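Local coordinates for MlnE (Bacillus amyloliquefaciens subsp. plantarum, PDB 5D2E), which carries, in this N-terminal piece, a B-type ketoreductase domain of the macrolactin polyketide assembly line, which binds NADP and probably reduces beta-keto groups of the growing chain, at residues F268-K271 with V275-I278; I357-G362 with V389-A394; D401-F406 with Q433-K438. All blocks are in the same frame, centred on the assembly; numbering follows the deposited sequence.

Contact 1: F268-K271 with V275-I278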
# COMPACT_ATOMS: atom_id res chain seq x y z
N PHE A 268 7.18 19.87 -15.29
CA PHE A 268 7.76 18.59 -15.71
C PHE A 268 7.70 18.26 -17.20
O PHE A 268 6.67 18.42 -17.86
CB PHE A 268 7.02 17.44 -14.96
CG PHE A 268 7.42 16.06 -15.42
CD1 PHE A 268 8.58 15.48 -14.96
CD2 PHE A 268 6.68 15.40 -16.38
CE1 PHE A 268 8.97 14.23 -15.42
CE2 PHE A 268 7.07 14.15 -16.85
CZ PHE A 268 8.21 13.57 -16.37
N SER A 269 8.79 17.70 -17.71
CA SER A 269 8.82 17.17 -19.06
C SER A 269 9.88 16.11 -19.18
O SER A 269 10.94 16.19 -18.54
CB SER A 269 9.18 18.23 -20.11
OG SER A 269 9.05 17.63 -21.41
N VAL A 270 9.59 15.11 -20.00
CA VAL A 270 10.63 14.19 -20.43
C VAL A 270 11.55 14.98 -21.37
O VAL A 270 11.19 16.05 -21.83
CB VAL A 270 10.05 12.94 -21.09
CG1 VAL A 270 9.50 12.02 -20.01
CG2 VAL A 270 8.99 13.32 -22.11
N LYS A 271 12.73 14.42 -21.59
CA LYS A 271 13.82 15.08 -22.28
C LYS A 271 14.01 14.44 -23.64
O LYS A 271 13.92 13.21 -23.79
CB LYS A 271 15.19 14.82 -21.60
CG LYS A 271 15.37 15.14 -20.14
CD LYS A 271 16.58 14.28 -19.64
CE LYS A 271 17.31 14.87 -18.42
NZ LYS A 271 16.46 15.70 -17.51
N VAL A 275 15.34 7.95 -22.19
CA VAL A 275 14.91 6.58 -22.27
C VAL A 275 14.01 6.28 -21.07
O VAL A 275 14.45 6.49 -19.92
CB VAL A 275 16.11 5.65 -22.23
CG1 VAL A 275 15.70 4.24 -22.48
CG2 VAL A 275 17.18 6.09 -23.24
N TYR A 276 12.76 5.87 -21.35
CA TYR A 276 11.70 5.63 -20.35
C TYR A 276 11.08 4.25 -20.40
O TYR A 276 10.81 3.71 -21.46
CB TYR A 276 10.65 6.73 -20.42
CG TYR A 276 11.34 8.11 -20.35
CD1 TYR A 276 11.72 8.67 -19.15
CD2 TYR A 276 11.67 8.80 -21.53
CE1 TYR A 276 12.36 9.88 -19.11
CE2 TYR A 276 12.31 10.02 -21.50
CZ TYR A 276 12.68 10.54 -20.29
OH TYR A 276 13.35 11.76 -20.26
N LEU A 277 10.92 3.63 -19.23
CA LEU A 277 10.29 2.31 -19.10
C LEU A 277 8.93 2.49 -18.52
O LEU A 277 8.79 3.13 -17.50
CB LEU A 277 11.10 1.44 -18.18
CG LEU A 277 10.54 0.09 -17.70
CD1 LEU A 277 10.25 -0.79 -18.91
CD2 LEU A 277 11.54 -0.58 -16.77
N ILE A 278 7.93 1.90 -19.15
CA ILE A 278 6.60 1.86 -18.60
C ILE A 278 6.23 0.43 -18.45
O ILE A 278 6.02 -0.30 -19.45
CB ILE A 278 5.62 2.55 -19.51
CG1 ILE A 278 6.13 3.95 -19.85
CG2 ILE A 278 4.26 2.68 -18.86
CD1 ILE A 278 5.19 4.78 -20.70
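The extended loop 268-271 and the first strand of the cofactor-binding Rossmann-type half, 275-278, stay 8.6 Å apart at their nearest CA atoms, Val270 to Tyr276 and Lys271 to Val275, too wide for backbone pairing. With CG anti to its carbonyl carbon (chi1 -52°), Tyr276 extends its ring across to the loop. There the phenol oxygen accepts a hydrogen bond from the loop backbone, Lys271 N to Tyr276 OH, at 3.0 Å and nearly straight (169°). Val270 covers one ring face: its CG1 sits 3.7 Å from the Tyr276 ring centroid, a CH-pi contact displaced toward the hydroxyl end, where CG1 meets Tyr276 CZ at 3.5 Å. The first methylenes of Lys271 pass the same hydroxyl, CB lying 3.8 Å from Tyr276 OH, before the chain leads off toward Asp401, with which it makes a long, weak ion pair. Phe402 packs with its ring parallel to that of Tyr276, and Leu293 of helix 284-296 meets Val270. One buried phenol thus serves two purposes, its oxygen taking the amide of Lys271 and its ring packing on the neighbouring valine, which ties the lead-in loop to the sheet.

Contact 2: I357-G362 with V389-A394. With NAP (NADP nicotinamide-adenine-dinucleotide phosphate), chain B.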
# COMPACT_ATOMS: atom_id res chain seq x y z
N ILE A 357 11.17 5.67 -14.87
CA ILE A 357 10.28 4.50 -14.77
C ILE A 357 8.89 5.01 -14.34
O ILE A 357 8.77 5.74 -13.32
CB ILE A 357 10.77 3.47 -13.78
CG1 ILE A 357 12.10 2.96 -14.22
CG2 ILE A 357 9.76 2.32 -13.58
CD1 ILE A 357 12.70 1.95 -13.29
N LEU A 358 7.85 4.56 -15.08
CA LEU A 358 6.45 4.66 -14.67
C LEU A 358 6.02 3.23 -14.46
O LEU A 358 6.11 2.39 -15.36
CB LEU A 358 5.56 5.27 -15.74
CG LEU A 358 5.76 6.70 -16.18
CD1 LEU A 358 4.70 7.09 -17.18
CD2 LEU A 358 5.68 7.68 -15.00
N HIS A 359 5.64 2.93 -13.22
CA HIS A 359 5.31 1.53 -12.85
C HIS A 359 3.83 1.37 -12.78
O HIS A 359 3.21 1.71 -11.79
CB HIS A 359 6.02 1.18 -11.54
CG HIS A 359 5.77 -0.20 -11.02
ND1 HIS A 359 5.69 -1.32 -11.82
CD2 HIS A 359 5.58 -0.64 -9.75
CE1 HIS A 359 5.51 -2.39 -11.06
NE2 HIS A 359 5.44 -1.99 -9.80
N SER A 360 3.25 0.84 -13.89
CA SER A 360 1.78 0.78 -14.05
C SER A 360 1.31 -0.67 -14.03
O SER A 360 0.10 -0.92 -14.08
CB SER A 360 1.35 1.42 -15.39
OG SER A 360 -0.01 1.67 -15.40
N ALA A 361 2.23 -1.63 -14.00
CA ALA A 361 1.88 -3.03 -13.96
C ALA A 361 1.02 -3.33 -12.74
O ALA A 361 1.26 -2.83 -11.62
CB ALA A 361 3.13 -3.89 -13.91
N GLY A 362 -0.00 -4.11 -12.96
CA GLY A 362 -0.92 -4.48 -11.90
C GLY A 362 -2.05 -5.35 -12.38
O GLY A 362 -2.25 -5.55 -13.59
N VAL A 389 9.97 -3.53 -5.99
CA VAL A 389 11.28 -3.66 -5.33
C VAL A 389 12.32 -4.07 -6.33
O VAL A 389 13.44 -3.56 -6.32
CB VAL A 389 11.21 -4.59 -4.08
CG1 VAL A 389 12.58 -4.83 -3.45
CG2 VAL A 389 10.26 -3.97 -3.02
N TRP A 390 11.95 -4.99 -7.23
CA TRP A 390 12.90 -5.45 -8.22
C TRP A 390 13.28 -4.38 -9.21
O TRP A 390 14.47 -4.32 -9.67
CB TRP A 390 12.37 -6.67 -8.94
CG TRP A 390 12.03 -7.86 -8.10
CD1 TRP A 390 11.11 -8.79 -8.43
CD2 TRP A 390 12.62 -8.29 -6.87
NE1 TRP A 390 11.02 -9.75 -7.46
CE2 TRP A 390 11.98 -9.51 -6.51
CE3 TRP A 390 13.64 -7.81 -6.04
CZ2 TRP A 390 12.29 -10.24 -5.34
CZ3 TRP A 390 13.98 -8.57 -4.87
CH2 TRP A 390 13.28 -9.75 -4.53
N LEU A 391 12.33 -3.50 -9.53
CA LEU A 391 12.60 -2.39 -10.46
C LEU A 391 13.56 -1.40 -9.82
O LEU A 391 14.50 -0.95 -10.42
CB LEU A 391 11.33 -1.68 -10.83
CG LEU A 391 10.39 -2.37 -11.80
CD1 LEU A 391 8.96 -1.85 -11.75
CD2 LEU A 391 10.96 -2.15 -13.21
N ASP A 392 13.33 -1.06 -8.57
CA ASP A 392 14.25 -0.20 -7.85
C ASP A 392 15.65 -0.85 -7.77
O ASP A 392 16.66 -0.18 -7.96
CB ASP A 392 13.77 0.06 -6.45
CG ASP A 392 14.85 0.74 -5.57
OD1 ASP A 392 15.02 1.95 -5.74
OD2 ASP A 392 15.47 0.04 -4.76
N LYS A 393 15.68 -2.13 -7.44
CA LYS A 393 16.90 -2.87 -7.22
C LYS A 393 17.71 -2.97 -8.52
O LYS A 393 18.85 -2.57 -8.55
CB LYS A 393 16.61 -4.25 -6.70
CG LYS A 393 17.84 -4.98 -6.16
CD LYS A 393 17.36 -6.30 -5.55
CE LYS A 393 18.44 -7.04 -4.77
NZ LYS A 393 17.94 -8.26 -4.14
N ALA A 394 17.07 -3.42 -9.60
CA ALA A 394 17.77 -3.50 -10.89
C ALA A 394 18.24 -2.16 -11.41
O ALA A 394 19.20 -2.10 -12.14
CB ALA A 394 16.87 -4.13 -11.93
PA NAP B . -4.50 -2.70 -17.14
O1A NAP B . -4.97 -2.15 -18.51
O2A NAP B . -4.75 -4.13 -16.70
O5B NAP B . -2.90 -2.54 -17.23
C5B NAP B . -2.09 -3.15 -16.24
C4B NAP B . -1.03 -3.87 -17.05
O4B NAP B . -0.14 -4.52 -16.12
C3B NAP B . -1.56 -4.99 -17.98
O3B NAP B . -1.38 -4.63 -19.35
C2B NAP B . -0.68 -6.21 -17.65
O2B NAP B . -0.26 -6.86 -18.82
C1B NAP B . 0.47 -5.58 -16.83
N9A NAP B . 1.05 -6.47 -15.83
C8A NAP B . 0.41 -7.15 -14.81
N7A NAP B . 1.29 -7.95 -14.11
C5A NAP B . 2.51 -7.71 -14.63
C6A NAP B . 3.85 -8.20 -14.39
N6A NAP B . 4.03 -9.07 -13.35
N1A NAP B . 4.88 -7.77 -15.24
C2A NAP B . 4.63 -6.90 -16.24
N3A NAP B . 3.40 -6.41 -16.53
C4A NAP B . 2.34 -6.77 -15.79
O3 NAP B . -4.99 -1.72 -15.93
PN NAP B . -5.03 -0.10 -15.95
O1N NAP B . -6.47 0.38 -15.78
O2N NAP B . -4.07 0.32 -17.02
O5D NAP B . -4.31 0.36 -14.58
C5D NAP B . -2.86 0.43 -14.63
C4D NAP B . -2.25 0.73 -13.25
O4D NAP B . -2.86 1.85 -12.62
C3D NAP B . -2.50 -0.47 -12.32
O3D NAP B . -1.31 -0.74 -11.59
C2D NAP B . -3.65 -0.05 -11.43
O2D NAP B . -3.64 -0.73 -10.14
C1D NAP B . -3.50 1.50 -11.36
N1N NAP B . -4.83 2.13 -11.14
C2N NAP B . -5.77 2.19 -12.15
C3N NAP B . -7.05 2.76 -12.01
C7N NAP B . -8.08 2.84 -13.17
O7N NAP B . -9.21 3.28 -12.98
N7N NAP B . -7.79 2.45 -14.42
C4N NAP B . -7.38 3.25 -10.74
C5N NAP B . -6.45 3.15 -9.70
C6N NAP B . -5.17 2.60 -9.92
P2B NAP B . 0.18 -8.44 -18.88
O1X NAP B . -0.99 -9.30 -18.41
O2X NAP B . 0.59 -8.68 -20.37
O3X NAP B . 1.34 -8.57 -17.94
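Ile357, on the strand 356-359 of the Rossmann-type sheet, faces helix 386-394 and meets it loosely, its CD1 lying 4.5 Å from Leu391 CD2. Two residues on, His359 turns its side chain to the same helix. CG is anti to the backbone N (chi1 179°), which lays the imidazole beneath the other methyl of Leu391: CD1 stands 3.6 Å from the His359 ring centroid, 23° off the normal, in a CH-pi contact shifted toward ND1, which is 3.3 Å from that methyl. The nitrogens of the ring look to other partners: ND1 is hydrogen-bonded to Thr279 OG1, and NE2 makes a weak hydrogen bond to Pro383 O. At Ser360 the chain leaves the strand and turns to the cofactor, its carbonyl oxygen Ser360 O accepting a hydrogen bond from NADP O3D, on the nicotinamide ribose, at 2.9 Å. The methyl of Ala361 rests against the adenine, Ala361 CB lying 3.5 Å from NADP C4A, and Gly362 N donates to NADP O4B, the ring oxygen of the adenosine ribose, at 3.2 Å. With both ring nitrogens engaged by Thr279 and, weakly, by Pro383, it is a face that His359 offers to the leucine, while the loop that follows hydrogen-bonds both riboses of NADP through backbone atoms.

Contact 3: D401-F406 with Q433-K438. With NAP (NADP nicotinamide-adenine-dinucleotide phosphate), chain B.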
# COMPACT_ATOMS: atom_id res chain seq x y z
N ASP A 401 15.68 10.21 -13.58
CA ASP A 401 15.05 11.47 -13.26
C ASP A 401 13.78 11.26 -12.45
O ASP A 401 13.34 12.18 -11.74
CB ASP A 401 14.72 12.23 -14.54
CG ASP A 401 16.01 12.73 -15.25
OD1 ASP A 401 16.85 13.27 -14.53
OD2 ASP A 401 16.23 12.54 -16.47
N PHE A 402 13.12 10.11 -12.65
CA PHE A 402 11.86 9.82 -11.93
C PHE A 402 11.60 8.33 -11.84
O PHE A 402 12.13 7.50 -12.65
CB PHE A 402 10.64 10.59 -12.48
CG PHE A 402 10.32 10.27 -13.90
CD1 PHE A 402 9.65 9.09 -14.22
CD2 PHE A 402 10.78 11.09 -14.93
CE1 PHE A 402 9.36 8.75 -15.50
CE2 PHE A 402 10.50 10.74 -16.26
CZ PHE A 402 9.81 9.57 -16.54
N PHE A 403 10.94 7.99 -10.73
CA PHE A 403 10.48 6.60 -10.45
C PHE A 403 9.10 6.83 -9.88
O PHE A 403 8.97 7.32 -8.75
CB PHE A 403 11.43 5.93 -9.43
CG PHE A 403 11.15 4.46 -9.15
CD1 PHE A 403 10.13 4.09 -8.31
CD2 PHE A 403 11.95 3.46 -9.68
CE1 PHE A 403 9.90 2.75 -8.03
CE2 PHE A 403 11.74 2.12 -9.38
CZ PHE A 403 10.72 1.76 -8.54
N VAL A 404 8.07 6.55 -10.68
CA VAL A 404 6.70 6.88 -10.34
C VAL A 404 5.87 5.62 -10.29
O VAL A 404 5.87 4.84 -11.22
CB VAL A 404 6.03 7.88 -11.31
CG1 VAL A 404 4.61 8.19 -10.87
CG2 VAL A 404 6.85 9.19 -11.42
N MET A 405 5.25 5.39 -9.14
CA MET A 405 4.39 4.25 -8.91
C MET A 405 2.90 4.65 -9.07
O MET A 405 2.39 5.61 -8.46
CB MET A 405 4.70 3.70 -7.53
CG MET A 405 6.11 3.09 -7.46
SD MET A 405 6.64 2.90 -5.75
CE MET A 405 7.10 4.60 -5.52
N PHE A 406 2.18 3.88 -9.89
CA PHE A 406 0.70 4.08 -10.09
C PHE A 406 -0.04 3.28 -9.04
O PHE A 406 -0.30 2.07 -9.19
CB PHE A 406 0.30 3.68 -11.53
CG PHE A 406 0.66 4.72 -12.60
CD1 PHE A 406 1.44 5.85 -12.33
CD2 PHE A 406 0.20 4.58 -13.88
CE1 PHE A 406 1.72 6.82 -13.27
CE2 PHE A 406 0.49 5.55 -14.85
CZ PHE A 406 1.23 6.67 -14.55
N GLN A 433 9.59 5.79 0.92
CA GLN A 433 10.50 6.14 2.01
C GLN A 433 11.79 5.34 1.95
O GLN A 433 12.80 5.80 2.44
CB GLN A 433 9.86 5.85 3.34
CG GLN A 433 8.70 6.78 3.64
CD GLN A 433 8.21 6.55 5.09
OE1 GLN A 433 9.02 6.54 6.07
NE2 GLN A 433 6.90 6.30 5.24
N TYR A 434 11.76 4.13 1.39
CA TYR A 434 12.93 3.35 1.21
C TYR A 434 13.84 4.01 0.20
O TYR A 434 15.07 4.10 0.36
CB TYR A 434 12.57 1.91 0.81
CG TYR A 434 13.75 0.98 0.53
CD1 TYR A 434 14.33 0.90 -0.75
CD2 TYR A 434 14.30 0.20 1.55
CE1 TYR A 434 15.39 0.03 -1.02
CE2 TYR A 434 15.38 -0.65 1.30
CZ TYR A 434 15.93 -0.72 0.02
OH TYR A 434 16.97 -1.60 -0.22
N ARG A 435 13.26 4.46 -0.90
CA ARG A 435 14.08 5.09 -1.94
C ARG A 435 14.77 6.35 -1.40
O ARG A 435 15.90 6.64 -1.74
CB ARG A 435 13.23 5.41 -3.19
CG ARG A 435 12.71 4.14 -3.83
CD ARG A 435 12.28 4.40 -5.26
NE ARG A 435 13.42 4.20 -6.17
CZ ARG A 435 13.94 5.13 -6.95
NH1 ARG A 435 13.50 6.38 -6.93
NH2 ARG A 435 14.89 4.78 -7.74
N SER A 436 14.03 7.10 -0.59
CA SER A 436 14.52 8.28 0.07
C SER A 436 15.66 7.90 1.01
O SER A 436 16.70 8.57 1.07
CB SER A 436 13.34 8.84 0.88
OG SER A 436 13.72 10.05 1.36
N MET A 437 15.41 6.91 1.87
CA MET A 437 16.40 6.47 2.85
C MET A 437 17.70 6.10 2.15
O MET A 437 18.79 6.39 2.65
CB MET A 437 15.89 5.26 3.64
CG MET A 437 16.90 4.57 4.56
SD MET A 437 16.19 3.14 5.44
CE MET A 437 16.23 1.89 4.19
N LYS A 438 17.60 5.48 0.99
CA LYS A 438 18.76 5.02 0.29
C LYS A 438 19.39 6.12 -0.57
O LYS A 438 20.36 5.85 -1.23
CB LYS A 438 18.43 3.77 -0.57
CG LYS A 438 18.13 2.51 0.16
CD LYS A 438 19.20 2.17 1.20
CE LYS A 438 18.84 0.81 1.74
NZ LYS A 438 19.56 0.46 2.97
PA NAP B . -4.50 -2.70 -17.14
O1A NAP B . -4.97 -2.15 -18.51
O2A NAP B . -4.75 -4.13 -16.70
O5B NAP B . -2.90 -2.54 -17.23
C5B NAP B . -2.09 -3.15 -16.24
C4B NAP B . -1.03 -3.87 -17.05
O4B NAP B . -0.14 -4.52 -16.12
C3B NAP B . -1.56 -4.99 -17.98
O3B NAP B . -1.38 -4.63 -19.35
C2B NAP B . -0.68 -6.21 -17.65
O2B NAP B . -0.26 -6.86 -18.82
C1B NAP B . 0.47 -5.58 -16.83
N9A NAP B . 1.05 -6.47 -15.83
C8A NAP B . 0.41 -7.15 -14.81
N7A NAP B . 1.29 -7.95 -14.11
C5A NAP B . 2.51 -7.71 -14.63
C6A NAP B . 3.85 -8.20 -14.39
N6A NAP B . 4.03 -9.07 -13.35
N1A NAP B . 4.88 -7.77 -15.24
C2A NAP B . 4.63 -6.90 -16.24
N3A NAP B . 3.40 -6.41 -16.53
C4A NAP B . 2.34 -6.77 -15.79
O3 NAP B . -4.99 -1.72 -15.93
PN NAP B . -5.03 -0.10 -15.95
O1N NAP B . -6.47 0.38 -15.78
O2N NAP B . -4.07 0.32 -17.02
O5D NAP B . -4.31 0.36 -14.58
C5D NAP B . -2.86 0.43 -14.63
C4D NAP B . -2.25 0.73 -13.25
O4D NAP B . -2.86 1.85 -12.62
C3D NAP B . -2.50 -0.47 -12.32
O3D NAP B . -1.31 -0.74 -11.59
C2D NAP B . -3.65 -0.05 -11.43
O2D NAP B . -3.64 -0.73 -10.14
C1D NAP B . -3.50 1.50 -11.36
N1N NAP B . -4.83 2.13 -11.14
C2N NAP B . -5.77 2.19 -12.15
C3N NAP B . -7.05 2.76 -12.01
C7N NAP B . -8.08 2.84 -13.17
O7N NAP B . -9.21 3.28 -12.98
N7N NAP B . -7.79 2.45 -14.42
C4N NAP B . -7.38 3.25 -10.74
C5N NAP B . -6.45 3.15 -9.70
C6N NAP B . -5.17 2.60 -9.92
P2B NAP B . 0.18 -8.44 -18.88
O1X NAP B . -0.99 -9.30 -18.41
O2X NAP B . 0.59 -8.68 -20.37
O3X NAP B . 1.34 -8.57 -17.94
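Arg435 NE, on helix 419-437, is held from two directions: it forms a salt bridge with Asp392 OD1, and it lies over the middle of the ring of Phe403 from strand 402-408. NH1 of the same guanidinium is hydrogen-bonded to Thr444 OG1, and one flat face of the group rests on the phenylalanine. The two planes are only 10° apart and their centres 4.1 Å, so this is a stack, and a cation-pi contact as well, although CZ stands off the ring axis. The rest of the group is slid toward the CB end, where Arg435 NH1 comes within 3.3 Å of Phe403 CB. One bond back toward the helix, Arg435 CD also covers this face, on the CD1-CE1 side of the Phe403 ring, 4.0 Å from the ring centroid. A bend at chi3 (89°) turns the head of the arginine so that it lies flat over the ring, and on the strand the anti placement of Phe403 CG relative to its backbone N (chi1 -174°) brings the ring out toward the helix. Met405 SD lies in the plane of the phenylalanine ring, at its edge. Leu391 and Asp392 of helix 386-394 also pack on Phe403, and at the cofactor end of the strand Phe406 CB reaches NADP O4D at 3.8 Å. The contact joins strand and helix of the unit 402-408, 419-437, 443-453, a beta-alpha-beta crossover of the Rossmann-type fold. Burying a guanidinium is costly; here the carboxylate of Asp392, which also pairs with Arg440, probably offsets its charge, while the stack and the bonds of NE and NH1 together limit how the group can turn.

Overall arrangement
All three contacts bury their main partners in the ketoreductase domain, and their strands are successive neighbours in its sheet, 275-279 beside 356-359 beside 402-408. Contact 1 reaches the surface through Lys271 and joins a lead-in loop to the sheet, whereas contacts 2 and 3 dock helices 386-394 and 419-437 and are buried throughout. Their chemistry follows: a phenol hydrogen bond to a loop amide, then mainly apolar packing on a histidine, then a charged stack. Contacts 2 and 3 interlock through Asp392 and Arg435, and both extend to NADP; contacts 1 and 3 share the aromatic packing of Phe402. Leu277 and Leu391 connect contact 1 with contact 2.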